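Local structure of putative tRNA (Adenine(37)-N6)-methyltransferase (7BU1) at residues Arg29-Ala34 against Gly124-Asp129. The protein binds S-adenosylmethionine and is probably a methyltransferase that modifies threonylcarbamoyladenosine at position 37 of tRNA. Numbering follows the deposited sequence.
With SAM (S-adenosylmethionine), chain D.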
loop_
_atom_site.group_PDB
_atom_site.type_symbol
_atom_site.label_atom_id
_atom_site.label_comp_id
_atom_site.label_asym_id
_atom_site.label_seq_id
_atom_site.Cartn_x
_atom_site.Cartn_y
_atom_site.Cartn_z
ATOM N N ARG B 29 7.632 -15.115 -3.539
ATOM C CA ARG B 29 8.168 -13.762 -3.518
ATOM C C ARG B 29 7.414 -12.846 -4.480
ATOM O O ARG B 29 7.300 -11.642 -4.217
ATOM C CB ARG B 29 9.663 -13.785 -3.848
ATOM N N GLN B 30 6.911 -13.392 -5.604
ATOM C CA GLN B 30 5.981 -12.697 -6.493
ATOM C C GLN B 30 4.590 -13.302 -6.349
ATOM O O GLN B 30 4.177 -14.098 -7.209
ATOM C CB GLN B 30 6.416 -12.773 -7.955
ATOM N N PRO B 31 3.836 -12.945 -5.293
ATOM C CA PRO B 31 2.545 -13.620 -5.068
ATOM C C PRO B 31 1.547 -13.442 -6.200
ATOM O O PRO B 31 0.911 -14.422 -6.603
ATOM C CB PRO B 31 2.036 -12.974 -3.766
ATOM C CG PRO B 31 2.780 -11.671 -3.654
ATOM C CD PRO B 31 4.138 -11.969 -4.228
ATOM N N LEU B 32 1.431 -12.241 -6.774
ATOM C CA LEU B 32 0.409 -12.051 -7.797
ATOM C C LEU B 32 0.703 -12.827 -9.073
ATOM O O LEU B 32 -0.171 -12.896 -9.947
ATOM C CB LEU B 32 0.237 -10.568 -8.134
ATOM C CG LEU B 32 -0.652 -9.708 -7.230
ATOM C CD1 LEU B 32 -0.701 -8.290 -7.774
ATOM C CD2 LEU B 32 -2.059 -10.275 -7.070
ATOM N N LEU B 33 1.890 -13.407 -9.208
ATOM C CA LEU B 33 2.123 -14.365 -10.284
ATOM C C LEU B 33 1.861 -15.802 -9.850
ATOM O O LEU B 33 2.052 -16.720 -10.655
ATOM C CB LEU B 33 3.554 -14.240 -10.834
ATOM C CG LEU B 33 3.644 -13.442 -12.138
ATOM C CD1 LEU B 33 3.091 -12.035 -11.918
ATOM C CD2 LEU B 33 5.070 -13.399 -12.697
ATOM N N ALA B 34 1.406 -16.016 -8.604
ATOM C CA ALA B 34 0.889 -17.305 -8.165
ATOM C C ALA B 34 -0.615 -17.160 -7.968
ATOM O O ALA B 34 -1.100 -17.161 -6.830
ATOM C CB ALA B 34 1.564 -17.766 -6.872
ATOM N N GLY B 124 -3.961 -15.156 -5.309
ATOM C CA GLY B 124 -2.626 -14.596 -5.467
ATOM C C GLY B 124 -2.053 -14.019 -4.192
ATOM O O GLY B 124 -1.366 -12.989 -4.233
ATOM N N ILE B 125 -2.300 -14.678 -3.062
ATOM C CA ILE B 125 -1.931 -14.179 -1.749
ATOM C C ILE B 125 -0.517 -14.614 -1.387
ATOM O O ILE B 125 -0.004 -15.635 -1.851
ATOM C CB ILE B 125 -2.930 -14.667 -0.681
ATOM C CG1 ILE B 125 -2.820 -16.186 -0.521
ATOM C CG2 ILE B 125 -4.353 -14.272 -1.051
ATOM C CD1 ILE B 125 -3.676 -16.742 0.577
ATOM N N ASP B 126 0.099 -13.854 -0.481
ATOM C CA ASP B 126 1.391 -14.186 0.099
ATOM C C ASP B 126 1.284 -14.289 1.616
ATOM O O ASP B 126 2.259 -14.055 2.327
ATOM C CB ASP B 126 2.454 -13.162 -0.299
ATOM C CG ASP B 126 2.109 -11.737 0.155
ATOM O OD1 ASP B 126 0.922 -11.461 0.414
ATOM O OD2 ASP B 126 3.025 -10.890 0.254
ATOM N N LEU B 127 0.095 -14.616 2.124
ATOM C CA LEU B 127 -0.212 -14.522 3.545
ATOM C C LEU B 127 -0.290 -15.894 4.191
ATOM O O LEU B 127 -0.900 -16.818 3.643
ATOM C CB LEU B 127 -1.539 -13.796 3.768
ATOM C CG LEU B 127 -1.696 -12.454 3.071
ATOM C CD1 LEU B 127 -2.963 -11.765 3.589
ATOM C CD2 LEU B 127 -0.458 -11.594 3.306
ATOM N N LEU B 128 0.295 -16.003 5.380
ATOM C CA LEU B 128 0.252 -17.239 6.142
ATOM C C LEU B 128 -1.161 -17.529 6.627
ATOM O O LEU B 128 -1.985 -16.632 6.809
ATOM C CB LEU B 128 1.189 -17.162 7.344
ATOM C CG LEU B 128 2.594 -17.728 7.209
ATOM C CD1 LEU B 128 3.297 -17.614 8.552
ATOM C CD2 LEU B 128 2.552 -19.174 6.733
ATOM N N ASP B 129 -1.432 -18.809 6.852
ATOM C CA ASP B 129 -2.700 -19.185 7.453
ATOM C C ASP B 129 -2.792 -18.593 8.849
ATOM O O ASP B 129 -1.812 -18.586 9.598
ATOM C CB ASP B 129 -2.840 -20.706 7.517
ATOM C CG ASP B 129 -4.217 -21.136 7.962
ATOM O OD1 ASP B 129 -5.194 -20.805 7.265
ATOM O OD2 ASP B 129 -4.328 -21.788 9.013
HETATM N N SAM D . 3.692 -8.162 0.664
HETATM C CA SAM D . 3.849 -8.112 2.131
HETATM C C SAM D . 4.445 -6.763 2.553
HETATM O O SAM D . 4.146 -6.346 3.688
HETATM O OXT SAM D . 5.168 -6.164 1.733
HETATM C CB SAM D . 4.732 -9.261 2.650
HETATM C CG SAM D . 6.161 -9.141 2.105
HETATM S SD SAM D . 7.222 -10.440 2.838
HETATM C CE SAM D . 8.900 -10.172 2.310
HETATM C "C5'" SAM D . 6.743 -12.087 2.224
HETATM C "C4'" SAM D . 6.657 -13.033 3.407
HETATM O "O4'" SAM D . 5.565 -12.618 4.226
HETATM C "C3'" SAM D . 6.096 -14.334 2.951
HETATM O "O3'" SAM D . 7.069 -15.131 2.291
HETATM C "C2'" SAM D . 5.665 -14.957 4.252
HETATM O "O2'" SAM D . 6.671 -15.824 4.769
HETATM C "C1'" SAM D . 5.574 -13.717 5.149
HETATM N N9 SAM D . 4.360 -13.745 5.965
HETATM C C8 SAM D . 3.130 -13.826 5.471
HETATM N N7 SAM D . 2.288 -13.847 6.496
HETATM C C5 SAM D . 3.000 -13.773 7.620
HETATM C C6 SAM D . 2.627 -13.747 8.900
HETATM N N6 SAM D . 1.313 -13.802 9.144
HETATM N N1 SAM D . 3.527 -13.669 9.887
HETATM C C2 SAM D . 4.884 -13.612 9.564
HETATM N N3 SAM D . 5.240 -13.635 8.213
HETATM C C4 SAM D . 4.288 -13.712 7.283
#
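Pro31 lies against Gly124 and Asp126 where two loops of the N-terminal antiparallel beta-barrel meet. One loop joins strands 15-19 and 38-43, and its 3-10 turn at 31-33 faces the other loop. The second, between strands 119-123 and 132-138, carries part of the S-adenosylmethionine site. Pro31 gives the larger part of the first segment's share of the buried surface; Gly124 matches it on the other side. Pro31 CB sits 3.4 Å from Gly124 O and 3.5 Å from Asp126 CB. Pro31 CG lies 3.9 Å from Asp126 CG, the carboxylate carbon. The ring and the aspartate lie alongside one another. Leu32 approaches more loosely, with CD2 4.0 Å from Gly124 O. No hydrogen bond joins the two segments. A nearly straight CA-H...O contact links Gly124 CA to Ala34 O, with 163° at the hydrogen. Gly124 has a positive phi of 69°, which glycine adopts readily. Within the turn, Leu33 N bonds to Gln30 O and Ala34 N to Pro31 O. A further backbone hydrogen bond ties Ile125 to Ala37. Leu32 also packs on Val146 of the second subunit.

The contact borders the cofactor. Asp126 has CG between its backbone N and carbonyl carbon (chi1 60°), which carries the carboxylate past the proline ring to the methionine end of the ligand. Ser108 OG bonds to Asp126 OD1 and also to the cofactor. The other carboxylate oxygen, Asp126 OD2, accepts a 2.8 Å hydrogen bond from the amino nitrogen N of S-adenosylmethionine.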